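Local coordinates for protein glycerate dehydrogenase/glyoxylate reductase (PDB 2CUK) that probably reduces glyoxylate and hydroxypyruvate with NAD(P)H, as a member of the D-isomer specific 2-hydroxyacid dehydrogenase family, at residues 1-9 against 22-32; 50-61 against 78-89. One frame throughout, in Å; residues are numbered along the deposited sequence.

Both contacts belong to one parallel five-stranded sheet and its surroundings, and their centres lie about 17 Å apart on the same side of the chain's centre. Interaction 1 comes first along the chain: it pairs strand 2-5 with the edge strand 23-26. Interaction 2 follows in series, joining the loop after strand 46-48 and helix 57-62 to the loop and helix before strand 90-92. They meet where the chain leaves strand 2-5 and strand 46-48: Arg7 forms a salt bridge with Asp53 through NH1 and OD1, while Thr6 OG1 probably hydrogen-bonds to Asp53 OD2. Both touch the second subunit, so these loops tie this sheet to the dimer interface.

Interaction 1 of 2, residues 1-9 against 22-32; sequences MRVLVTRTL and LEVEVHRGLFL
Met1 sets its CB against Leu22 CD2 at 3.6 Å, just where the two chains begin to run together, and its carbonyl receives the amide of Glu23. Arg2 follows with CG anti to the backbone N (chi1 -178°); a bend at chi3 then carries its guanidinium across Glu25. Arg2 NH1 and Glu25 OE1 are 3.2 Å apart, a salt bridge without a directed hydrogen bond, because OE1 stands off the plane of the guanidinium; NH2 is held by Arg40 O. Val3 bonds both ways, its N to Glu23 O (2.8 Å) and its O to Glu25 N. Leu4 brings CD1 over the backbone of Glu25, 3.6 Å from its O, its side chain slanting past the Glu25 carboxylate. Val5 repeats the pattern of Val3, N to Glu25 O and O to His27 N, with CG2 against Val24 CG1 on the other side of the sheet.

Beyond the strand, Thr6 O lies at the edge of the His27 ring, 3.4 Å from CD2, while CB of Thr6 meets Leu32 CD2. Leu32 CD1 covers one face of that ring, and His27 NE2 donates to Phe31 O (2.8 Å). Arg7 folds at chi2 (-67°), and its NH1 donates to Thr6 O from above the carbonyl plane while pairing with Asp53; water 1 links NE to Leu30 O. At Thr8, water 3 joins the amide N to His27 O and Gly29 O, CA packs on Val26 CG1 (3.6 Å), and OG1 is hydrogen-bonded to Glu135 of the second subunit. Direct, nearly straight amide bonds thus hold the parallel strands, whereas side chains and waters take over once the chains diverge.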
loop_
_atom_site.group_PDB
_atom_site.type_symbol
_atom_site.label_atom_id
_atom_site.label_comp_id
_atom_site.label_asym_id
_atom_site.label_seq_id
_atom_site.Cartn_x
_atom_site.Cartn_y
_atom_site.Cartn_z
ATOM N N MET A 1 -34.726 27.843 -11.935
ATOM C CA MET A 1 -33.244 27.762 -12.057
ATOM C C MET A 1 -32.790 26.310 -12.145
ATOM O O MET A 1 -33.113 25.492 -11.282
ATOM C CB MET A 1 -32.579 28.437 -10.855
ATOM C CG MET A 1 -32.852 29.932 -10.752
ATOM S SD MET A 1 -32.125 30.665 -9.272
ATOM C CE MET A 1 -30.582 31.320 -9.925
ATOM N N ARG A 2 -32.036 25.997 -13.191
ATOM C CA ARG A 2 -31.542 24.644 -13.393
ATOM C C ARG A 2 -30.024 24.582 -13.259
ATOM O O ARG A 2 -29.313 25.502 -13.670
ATOM C CB ARG A 2 -31.966 24.140 -14.777
ATOM C CG ARG A 2 -31.545 22.710 -15.086
ATOM C CD ARG A 2 -32.205 22.207 -16.365
ATOM N NE ARG A 2 -31.784 22.964 -17.541
ATOM C CZ ARG A 2 -30.558 22.933 -18.053
ATOM N NH1 ARG A 2 -29.620 22.179 -17.493
ATOM N NH2 ARG A 2 -30.266 23.658 -19.125
ATOM N N VAL A 3 -29.540 23.493 -12.671
ATOM C CA VAL A 3 -28.109 23.279 -12.484
ATOM C C VAL A 3 -27.691 22.015 -13.229
ATOM O O VAL A 3 -28.357 20.983 -13.139
ATOM C CB VAL A 3 -27.751 23.117 -10.985
ATOM C CG1 VAL A 3 -26.268 22.779 -10.833
ATOM C CG2 VAL A 3 -28.074 24.400 -10.233
ATOM N N LEU A 4 -26.591 22.103 -13.970
ATOM C CA LEU A 4 -26.090 20.964 -14.722
ATOM C C LEU A 4 -24.824 20.385 -14.095
ATOM O O LEU A 4 -23.840 21.095 -13.884
ATOM C CB LEU A 4 -25.804 21.365 -16.171
ATOM C CG LEU A 4 -25.198 20.277 -17.063
ATOM C CD1 LEU A 4 -26.136 19.079 -17.126
ATOM C CD2 LEU A 4 -24.952 20.833 -18.452
ATOM N N VAL A 5 -24.871 19.092 -13.790
ATOM C CA VAL A 5 -23.739 18.379 -13.210
ATOM C C VAL A 5 -23.336 17.383 -14.293
ATOM O O VAL A 5 -24.100 16.479 -14.632
ATOM C CB VAL A 5 -24.149 17.630 -11.925
ATOM C CG1 VAL A 5 -22.914 17.073 -11.230
ATOM C CG2 VAL A 5 -24.909 18.568 -10.997
ATOM N N THR A 6 -22.135 17.564 -14.836
ATOM C CA THR A 6 -21.639 16.731 -15.926
ATOM C C THR A 6 -21.427 15.245 -15.652
ATOM O O THR A 6 -21.258 14.467 -16.590
ATOM C CB THR A 6 -20.335 17.308 -16.494
ATOM O OG1 THR A 6 -19.323 17.292 -15.479
ATOM C CG2 THR A 6 -20.559 18.746 -16.966
ATOM N N ARG A 7 -21.430 14.849 -14.383
ATOM C CA ARG A 7 -21.243 13.441 -14.025
ATOM C C ARG A 7 -21.988 13.113 -12.737
ATOM O O ARG A 7 -22.263 13.999 -11.930
ATOM C CB ARG A 7 -19.757 13.125 -13.820
ATOM C CG ARG A 7 -18.878 13.298 -15.041
ATOM C CD ARG A 7 -19.189 12.282 -16.133
ATOM N NE ARG A 7 -18.207 12.366 -17.212
ATOM C CZ ARG A 7 -18.018 13.440 -17.971
ATOM N NH1 ARG A 7 -18.755 14.529 -17.780
ATOM N NH2 ARG A 7 -17.077 13.440 -18.906
ATOM N N THR A 8 -22.310 11.837 -12.543
ATOM C CA THR A 8 -22.990 11.418 -11.325
ATOM C C THR A 8 -21.983 11.506 -10.182
ATOM O O THR A 8 -20.804 11.190 -10.358
ATOM C CB THR A 8 -23.512 9.980 -11.439
ATOM O OG1 THR A 8 -22.456 9.123 -11.886
ATOM C CG2 THR A 8 -24.666 9.911 -12.428
ATOM N N LEU A 9 -22.445 11.936 -9.014
ATOM C CA LEU A 9 -21.568 12.092 -7.859
ATOM C C LEU A 9 -21.967 11.185 -6.703
ATOM O O LEU A 9 -23.142 10.860 -6.533
ATOM C CB LEU A 9 -21.587 13.546 -7.378
ATOM C CG LEU A 9 -21.327 14.642 -8.416
ATOM C CD1 LEU A 9 -21.414 16.002 -7.734
ATOM C CD2 LEU A 9 -19.956 14.451 -9.060
ATOM N N LEU A 22 -34.042 24.118 -6.527
ATOM C CA LEU A 22 -33.264 24.102 -7.759
ATOM C C LEU A 22 -33.479 22.799 -8.517
ATOM O O LEU A 22 -33.605 21.735 -7.915
ATOM C CB LEU A 22 -31.777 24.268 -7.445
ATOM C CG LEU A 22 -31.344 25.599 -6.831
ATOM C CD1 LEU A 22 -29.907 25.500 -6.344
ATOM C CD2 LEU A 22 -31.496 26.706 -7.863
ATOM N N GLU A 23 -33.527 22.894 -9.839
ATOM C CA GLU A 23 -33.685 21.722 -10.664
ATOM C C GLU A 23 -32.317 21.183 -11.024
ATOM O O GLU A 23 -31.512 21.839 -11.672
ATOM C CB GLU A 23 -34.435 22.128 -11.933
ATOM C CG GLU A 23 -35.888 21.650 -11.926
ATOM C CD GLU A 23 -36.240 21.103 -13.290
ATOM O OE1 GLU A 23 -35.795 21.666 -14.281
ATOM O OE2 GLU A 23 -36.964 20.110 -13.352
ATOM N N VAL A 24 -32.025 19.966 -10.575
ATOM C CA VAL A 24 -30.719 19.365 -10.812
ATOM C C VAL A 24 -30.697 18.336 -11.938
ATOM O O VAL A 24 -31.372 17.308 -11.871
ATOM C CB VAL A 24 -30.181 18.683 -9.530
ATOM C CG1 VAL A 24 -28.767 18.164 -9.766
ATOM C CG2 VAL A 24 -30.202 19.664 -8.371
ATOM N N GLU A 25 -29.919 18.626 -12.977
ATOM C CA GLU A 25 -29.741 17.678 -14.065
ATOM C C GLU A 25 -28.385 16.991 -13.961
ATOM O O GLU A 25 -27.326 17.603 -14.038
ATOM C CB GLU A 25 -29.836 18.447 -15.383
ATOM C CG GLU A 25 -29.980 17.514 -16.588
ATOM C CD GLU A 25 -30.083 18.340 -17.853
ATOM O OE1 GLU A 25 -30.895 19.251 -17.894
ATOM O OE2 GLU A 25 -29.336 18.063 -18.791
ATOM N N VAL A 26 -28.442 15.676 -13.726
ATOM C CA VAL A 26 -27.195 14.943 -13.583
ATOM C C VAL A 26 -26.990 13.964 -14.744
ATOM O O VAL A 26 -27.800 13.086 -15.014
ATOM C CB VAL A 26 -27.239 14.198 -12.250
ATOM C CG1 VAL A 26 -25.907 13.499 -11.998
ATOM C CG2 VAL A 26 -27.505 15.183 -11.124
ATOM N N HIS A 27 -25.875 14.180 -15.465
ATOM C CA HIS A 27 -25.585 13.371 -16.641
ATOM C C HIS A 27 -24.975 12.018 -16.264
ATOM O O HIS A 27 -23.978 11.928 -15.559
ATOM C CB HIS A 27 -24.595 14.162 -17.497
ATOM C CG HIS A 27 -24.211 13.356 -18.707
ATOM N ND1 HIS A 27 -25.032 13.175 -19.768
ATOM C CD2 HIS A 27 -23.012 12.678 -18.949
ATOM C CE1 HIS A 27 -24.345 12.404 -20.630
ATOM N NE2 HIS A 27 -23.132 12.091 -20.166
ATOM N N ARG A 28 -25.635 10.939 -16.731
ATOM C CA ARG A 28 -25.142 9.601 -16.418
ATOM C C ARG A 28 -24.183 9.081 -17.497
ATOM O O ARG A 28 -24.275 9.423 -18.666
ATOM C CB ARG A 28 -26.346 8.659 -16.315
ATOM C CG ARG A 28 -27.373 9.116 -15.281
ATOM C CD ARG A 28 -28.605 8.203 -15.271
ATOM N NE ARG A 28 -28.215 6.813 -15.008
ATOM C CZ ARG A 28 -28.951 5.842 -15.584
ATOM N NH1 ARG A 28 -29.974 6.154 -16.359
ATOM N NH2 ARG A 28 -28.645 4.561 -15.357
ATOM N N GLY A 29 -23.211 8.261 -17.058
ATOM C CA GLY A 29 -22.312 7.630 -18.024
ATOM C C GLY A 29 -20.868 8.113 -17.872
ATOM O O GLY A 29 -20.563 9.017 -17.110
ATOM N N LEU A 30 -19.999 7.472 -18.645
ATOM C CA LEU A 30 -18.573 7.752 -18.630
ATOM C C LEU A 30 -18.156 8.869 -19.587
ATOM O O LEU A 30 -17.084 9.454 -19.428
ATOM C CB LEU A 30 -17.814 6.471 -18.978
ATOM C CG LEU A 30 -16.641 6.058 -18.093
ATOM C CD1 LEU A 30 -17.078 5.975 -16.640
ATOM C CD2 LEU A 30 -16.117 4.713 -18.575
ATOM N N PHE A 31 -18.998 9.165 -20.575
ATOM C CA PHE A 31 -18.682 10.199 -21.558
ATOM C C PHE A 31 -19.760 11.267 -21.718
ATOM O O PHE A 31 -20.946 11.011 -21.504
ATOM C CB PHE A 31 -18.431 9.560 -22.927
ATOM C CG PHE A 31 -17.293 8.581 -22.946
ATOM C CD1 PHE A 31 -15.974 9.024 -22.918
ATOM C CD2 PHE A 31 -17.542 7.211 -22.979
ATOM C CE1 PHE A 31 -14.913 8.116 -22.924
ATOM C CE2 PHE A 31 -16.492 6.294 -22.984
ATOM C CZ PHE A 31 -15.173 6.748 -22.957
ATOM N N LEU A 32 -19.329 12.465 -22.104
ATOM C CA LEU A 32 -20.229 13.594 -22.338
ATOM C C LEU A 32 -19.687 14.403 -23.515
ATOM O O LEU A 32 -18.919 15.349 -23.332
ATOM C CB LEU A 32 -20.327 14.489 -21.097
ATOM C CG LEU A 32 -21.252 15.705 -21.233
ATOM C CD1 LEU A 32 -22.651 15.245 -21.625
ATOM C CD2 LEU A 32 -21.290 16.481 -19.924
HETATM O O HOH W 1 -16.365 10.293 -16.895
HETATM O O HOH W 2 -15.160 11.319 -20.466
HETATM O O HOH W 3 -21.979 10.298 -14.974
HETATM O O HOH W 4 -23.085 7.433 -14.455
#

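Interaction 2 of 2, residues 50-61 against 78-89; sequences TVEDRIDAEVMD and HVDLEAARERGI
Met60 pushes its thioether against the start of the opposing helix, where SD lies 3.3 Å from Ala84 N and CE 3.2 Å from O of the N-cap residue Asp80. The methyl also touches CB of Ala83, and further back CG rests on Ile89 CD1. Beside it, Arg87 stretches out from CG to NE past Met60 CB and grips Asp61 side-on in a salt bridge: Arg87 NE lies 2.7 Å from Asp61 OD1, and Arg87 NH2 donates to the same oxygen. OD1 is in the guanidinium plane, although NE meets it from above the carboxylate plane. The bonds from NE, NH1 and NH2 to Asp61 and Ala83 O hold the guanidinium in its orientation, with Ala57 CB against one face.

At the far end the His78 ring is sandwiched. Val51 CA stands almost exactly over its centre, 3.8 Å from the centroid, a CH-pi contact; Val79 CG2 lies over the opposite face, offset toward the rim. His78 ND1 donates to Asp53 O (3.2 Å), in that carbonyl's plane. Between these ends, Ile55 N to His78 O (2.9 Å) and Asp80 N to Ile55 O make one backbone bridge.

Further out, Asp56 and Asp80 each N-cap the helix that follows, through Val59 N and Ala83 N, and Lys34 pairs with Asp56 OD2. A Schellman motif with Gly88 at C-prime closes the second helix and delivers Ile89 toward the sheet. The segments 57-61 and 81-85 run 9.6 Å apart at -27°. They flank a parallel sheet of strand order 2-1-3-4-5, as in the flavodoxin-like substrate-binding domain of this dehydrogenase family.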
loop_
_atom_site.group_PDB
_atom_site.type_symbol
_atom_site.label_atom_id
_atom_site.label_comp_id
_atom_site.label_asym_id
_atom_site.label_seq_id
_atom_site.Cartn_x
_atom_site.Cartn_y
_atom_site.Cartn_z
ATOM N N THR A 50 -16.289 18.454 -14.441
ATOM C CA THR A 50 -15.174 17.629 -13.984
ATOM C C THR A 50 -13.982 17.943 -14.883
ATOM O O THR A 50 -14.110 18.704 -15.844
ATOM C CB THR A 50 -15.477 16.110 -14.096
ATOM O OG1 THR A 50 -15.671 15.755 -15.472
ATOM C CG2 THR A 50 -16.717 15.745 -13.296
ATOM N N VAL A 51 -12.827 17.364 -14.568
ATOM C CA VAL A 51 -11.623 17.588 -15.361
ATOM C C VAL A 51 -11.765 17.074 -16.795
ATOM O O VAL A 51 -10.981 17.444 -17.670
ATOM C CB VAL A 51 -10.387 16.904 -14.718
ATOM C CG1 VAL A 51 -10.062 17.564 -13.384
ATOM C CG2 VAL A 51 -10.653 15.415 -14.526
ATOM N N GLU A 52 -12.767 16.230 -17.031
ATOM C CA GLU A 52 -13.004 15.657 -18.359
ATOM C C GLU A 52 -13.880 16.542 -19.248
ATOM O O GLU A 52 -14.131 16.201 -20.406
ATOM C CB GLU A 52 -13.668 14.281 -18.231
ATOM C CG GLU A 52 -12.844 13.235 -17.491
ATOM C CD GLU A 52 -11.734 12.645 -18.340
ATOM O OE1 GLU A 52 -10.976 13.422 -18.959
ATOM O OE2 GLU A 52 -11.614 11.402 -18.382
ATOM N N ASP A 53 -14.348 17.665 -18.711
ATOM C CA ASP A 53 -15.205 18.577 -19.467
ATOM C C ASP A 53 -14.476 19.873 -19.801
ATOM O O ASP A 53 -14.014 20.581 -18.905
ATOM C CB ASP A 53 -16.462 18.918 -18.664
ATOM C CG ASP A 53 -17.196 17.687 -18.168
ATOM O OD1 ASP A 53 -17.701 16.907 -19.005
ATOM O OD2 ASP A 53 -17.267 17.504 -16.932
ATOM N N ARG A 54 -14.381 20.184 -21.089
ATOM C CA ARG A 54 -13.739 21.393 -21.553
ATOM C C ARG A 54 -14.710 22.553 -21.459
ATOM O O ARG A 54 -15.629 22.695 -22.256
ATOM C CB ARG A 54 -13.318 21.182 -23.008
ATOM C CG ARG A 54 -12.364 22.271 -23.500
ATOM C CD ARG A 54 -11.375 22.705 -22.413
ATOM N NE ARG A 54 -9.998 22.627 -22.907
ATOM C CZ ARG A 54 -9.192 21.707 -22.347
ATOM N NH1 ARG A 54 -9.653 20.911 -21.398
ATOM N NH2 ARG A 54 -7.923 21.604 -22.752
ATOM N N ILE A 55 -14.546 23.425 -20.470
ATOM C CA ILE A 55 -15.440 24.563 -20.303
ATOM C C ILE A 55 -14.794 25.815 -20.893
ATOM O O ILE A 55 -14.146 26.590 -20.185
ATOM C CB ILE A 55 -15.760 24.795 -18.809
ATOM C CG1 ILE A 55 -16.234 23.485 -18.169
ATOM C CG2 ILE A 55 -16.834 25.860 -18.664
ATOM C CD1 ILE A 55 -17.454 22.860 -18.840
ATOM N N ASP A 56 -14.971 25.998 -22.199
ATOM C CA ASP A 56 -14.404 27.143 -22.907
ATOM C C ASP A 56 -15.429 28.248 -23.152
ATOM O O ASP A 56 -16.562 28.178 -22.676
ATOM C CB ASP A 56 -13.811 26.692 -24.246
ATOM C CG ASP A 56 -14.783 25.869 -25.070
ATOM O OD1 ASP A 56 -16.008 26.079 -24.942
ATOM O OD2 ASP A 56 -14.319 25.016 -25.855
ATOM N N ALA A 57 -15.020 29.265 -23.908
ATOM C CA ALA A 57 -15.892 30.393 -24.220
ATOM C C ALA A 57 -17.180 29.949 -24.910
ATOM O O ALA A 57 -18.262 30.450 -24.600
ATOM C CB ALA A 57 -15.151 31.397 -25.097
ATOM N N GLU A 58 -17.066 29.007 -25.842
ATOM C CA GLU A 58 -18.237 28.520 -26.564
ATOM C C GLU A 58 -19.300 28.011 -25.596
ATOM O O GLU A 58 -20.465 28.390 -25.690
ATOM C CB GLU A 58 -17.850 27.394 -27.527
ATOM C CG GLU A 58 -18.949 27.051 -28.523
ATOM C CD GLU A 58 -18.614 25.850 -29.386
ATOM O OE1 GLU A 58 -17.418 25.640 -29.687
ATOM O OE2 GLU A 58 -19.551 25.121 -29.774
ATOM N N VAL A 59 -18.894 27.147 -24.669
ATOM C CA VAL A 59 -19.822 26.594 -23.687
ATOM C C VAL A 59 -20.462 27.715 -22.876
ATOM O O VAL A 59 -21.663 27.691 -22.598
ATOM C CB VAL A 59 -19.103 25.630 -22.711
ATOM C CG1 VAL A 59 -20.102 25.061 -21.711
ATOM C CG2 VAL A 59 -18.431 24.508 -23.487
ATOM N N MET A 60 -19.649 28.695 -22.495
ATOM C CA MET A 60 -20.129 29.825 -21.714
ATOM C C MET A 60 -21.149 30.658 -22.489
ATOM O O MET A 60 -22.197 31.021 -21.951
ATOM C CB MET A 60 -18.948 30.695 -21.274
ATOM C CG MET A 60 -18.124 30.067 -20.160
ATOM S SD MET A 60 -16.687 31.036 -19.685
ATOM C CE MET A 60 -15.405 29.782 -19.704
ATOM N N ASP A 61 -20.846 30.956 -23.749
ATOM C CA ASP A 61 -21.767 31.735 -24.573
ATOM C C ASP A 61 -23.056 30.947 -24.784
ATOM O O ASP A 61 -24.150 31.507 -24.753
ATOM C CB ASP A 61 -21.139 32.060 -25.932
ATOM C CG ASP A 61 -19.927 32.958 -25.810
ATOM O OD1 ASP A 61 -20.013 33.981 -25.095
ATOM O OD2 ASP A 61 -18.892 32.644 -26.435
ATOM N N HIS A 78 -8.944 23.125 -17.180
ATOM C CA HIS A 78 -9.914 22.774 -18.213
ATOM C C HIS A 78 -10.985 23.844 -18.387
ATOM O O HIS A 78 -11.922 23.679 -19.171
ATOM C CB HIS A 78 -10.575 21.443 -17.864
ATOM C CG HIS A 78 -11.119 21.395 -16.472
ATOM N ND1 HIS A 78 -12.468 21.402 -16.197
ATOM C CD2 HIS A 78 -10.491 21.367 -15.272
ATOM C CE1 HIS A 78 -12.649 21.380 -14.889
ATOM N NE2 HIS A 78 -11.466 21.359 -14.305
ATOM N N VAL A 79 -10.839 24.940 -17.652
ATOM C CA VAL A 79 -11.792 26.039 -17.715
ATOM C C VAL A 79 -11.110 27.342 -18.123
ATOM O O VAL A 79 -10.144 27.771 -17.491
ATOM C CB VAL A 79 -12.477 26.249 -16.346
ATOM C CG1 VAL A 79 -13.460 27.413 -16.423
ATOM C CG2 VAL A 79 -13.190 24.969 -15.919
ATOM N N ASP A 80 -11.607 27.964 -19.188
ATOM C CA ASP A 80 -11.051 29.234 -19.649
ATOM C C ASP A 80 -11.477 30.268 -18.610
ATOM O O ASP A 80 -12.571 30.820 -18.690
ATOM C CB ASP A 80 -11.623 29.609 -21.018
ATOM C CG ASP A 80 -10.962 30.843 -21.609
ATOM O OD1 ASP A 80 -10.637 31.774 -20.845
ATOM O OD2 ASP A 80 -10.779 30.891 -22.845
ATOM N N LEU A 81 -10.611 30.517 -17.634
ATOM C CA LEU A 81 -10.916 31.453 -16.560
ATOM C C LEU A 81 -11.163 32.883 -17.031
ATOM O O LEU A 81 -12.088 33.545 -16.557
ATOM C CB LEU A 81 -9.791 31.439 -15.521
ATOM C CG LEU A 81 -9.451 30.079 -14.898
ATOM C CD1 LEU A 81 -8.327 30.254 -13.889
ATOM C CD2 LEU A 81 -10.680 29.483 -14.229
ATOM N N GLU A 82 -10.342 33.359 -17.959
ATOM C CA GLU A 82 -10.495 34.716 -18.469
ATOM C C GLU A 82 -11.795 34.873 -19.249
ATOM O O GLU A 82 -12.422 35.933 -19.219
ATOM C CB GLU A 82 -9.297 35.093 -19.345
ATOM C CG GLU A 82 -7.970 35.083 -18.598
ATOM C CD GLU A 82 -8.032 35.853 -17.287
ATOM O OE1 GLU A 82 -8.404 37.045 -17.309
ATOM O OE2 GLU A 82 -7.707 35.265 -16.232
ATOM N N ALA A 83 -12.206 33.816 -19.939
ATOM C CA ALA A 83 -13.448 33.856 -20.700
ATOM C C ALA A 83 -14.611 34.019 -19.730
ATOM O O ALA A 83 -15.556 34.761 -19.993
ATOM C CB ALA A 83 -13.614 32.578 -21.504
ATOM N N ALA A 84 -14.533 33.323 -18.601
ATOM C CA ALA A 84 -15.577 33.399 -17.586
ATOM C C ALA A 84 -15.584 34.784 -16.946
ATOM O O ALA A 84 -16.641 35.383 -16.746
ATOM C CB ALA A 84 -15.348 32.328 -16.523
ATOM N N ARG A 85 -14.397 35.285 -16.626
ATOM C CA ARG A 85 -14.257 36.601 -16.011
ATOM C C ARG A 85 -14.911 37.657 -16.897
ATOM O O ARG A 85 -15.714 38.467 -16.432
ATOM C CB ARG A 85 -12.775 36.936 -15.825
ATOM C CG ARG A 85 -12.520 38.248 -15.096
ATOM C CD ARG A 85 -11.048 38.620 -15.154
ATOM N NE ARG A 85 -10.190 37.523 -14.713
ATOM C CZ ARG A 85 -10.142 37.059 -13.469
ATOM N NH1 ARG A 85 -10.904 37.594 -12.524
ATOM N NH2 ARG A 85 -9.331 36.052 -13.170
ATOM N N GLU A 86 -14.556 37.629 -18.179
ATOM C CA GLU A 86 -15.081 38.566 -19.166
ATOM C C GLU A 86 -16.595 38.466 -19.313
ATOM O O GLU A 86 -17.228 39.348 -19.891
ATOM C CB GLU A 86 -14.412 38.310 -20.519
ATOM C CG GLU A 86 -12.936 38.691 -20.556
ATOM C CD GLU A 86 -12.177 38.022 -21.688
ATOM O OE1 GLU A 86 -12.701 37.969 -22.821
ATOM O OE2 GLU A 86 -11.045 37.557 -21.444
ATOM N N ARG A 87 -17.175 37.393 -18.785
ATOM C CA ARG A 87 -18.616 37.195 -18.871
ATOM C C ARG A 87 -19.300 37.297 -17.515
ATOM O O ARG A 87 -20.486 36.999 -17.386
ATOM C CB ARG A 87 -18.916 35.837 -19.504
ATOM C CG ARG A 87 -18.474 35.745 -20.948
ATOM C CD ARG A 87 -18.652 34.346 -21.509
ATOM N NE ARG A 87 -18.367 34.311 -22.941
ATOM C CZ ARG A 87 -17.198 34.646 -23.481
ATOM N NH1 ARG A 87 -16.195 35.040 -22.708
ATOM N NH2 ARG A 87 -17.038 34.598 -24.798
ATOM N N GLY A 88 -18.545 37.717 -16.506
ATOM C CA GLY A 88 -19.106 37.863 -15.175
ATOM C C GLY A 88 -19.548 36.559 -14.538
ATOM O O GLY A 88 -20.479 36.536 -13.737
ATOM N N ILE A 89 -18.882 35.466 -14.892
ATOM C CA ILE A 89 -19.213 34.163 -14.330
ATOM C C ILE A 89 -18.213 33.843 -13.228
ATOM O O ILE A 89 -17.007 34.025 -13.407
ATOM C CB ILE A 89 -19.137 33.061 -15.405
ATOM C CG1 ILE A 89 -20.098 33.388 -16.552
ATOM C CG2 ILE A 89 -19.472 31.708 -14.788
ATOM C CD1 ILE A 89 -19.987 32.450 -17.746
HETATM O O HOH W 5 -11.696 29.302 -24.873
#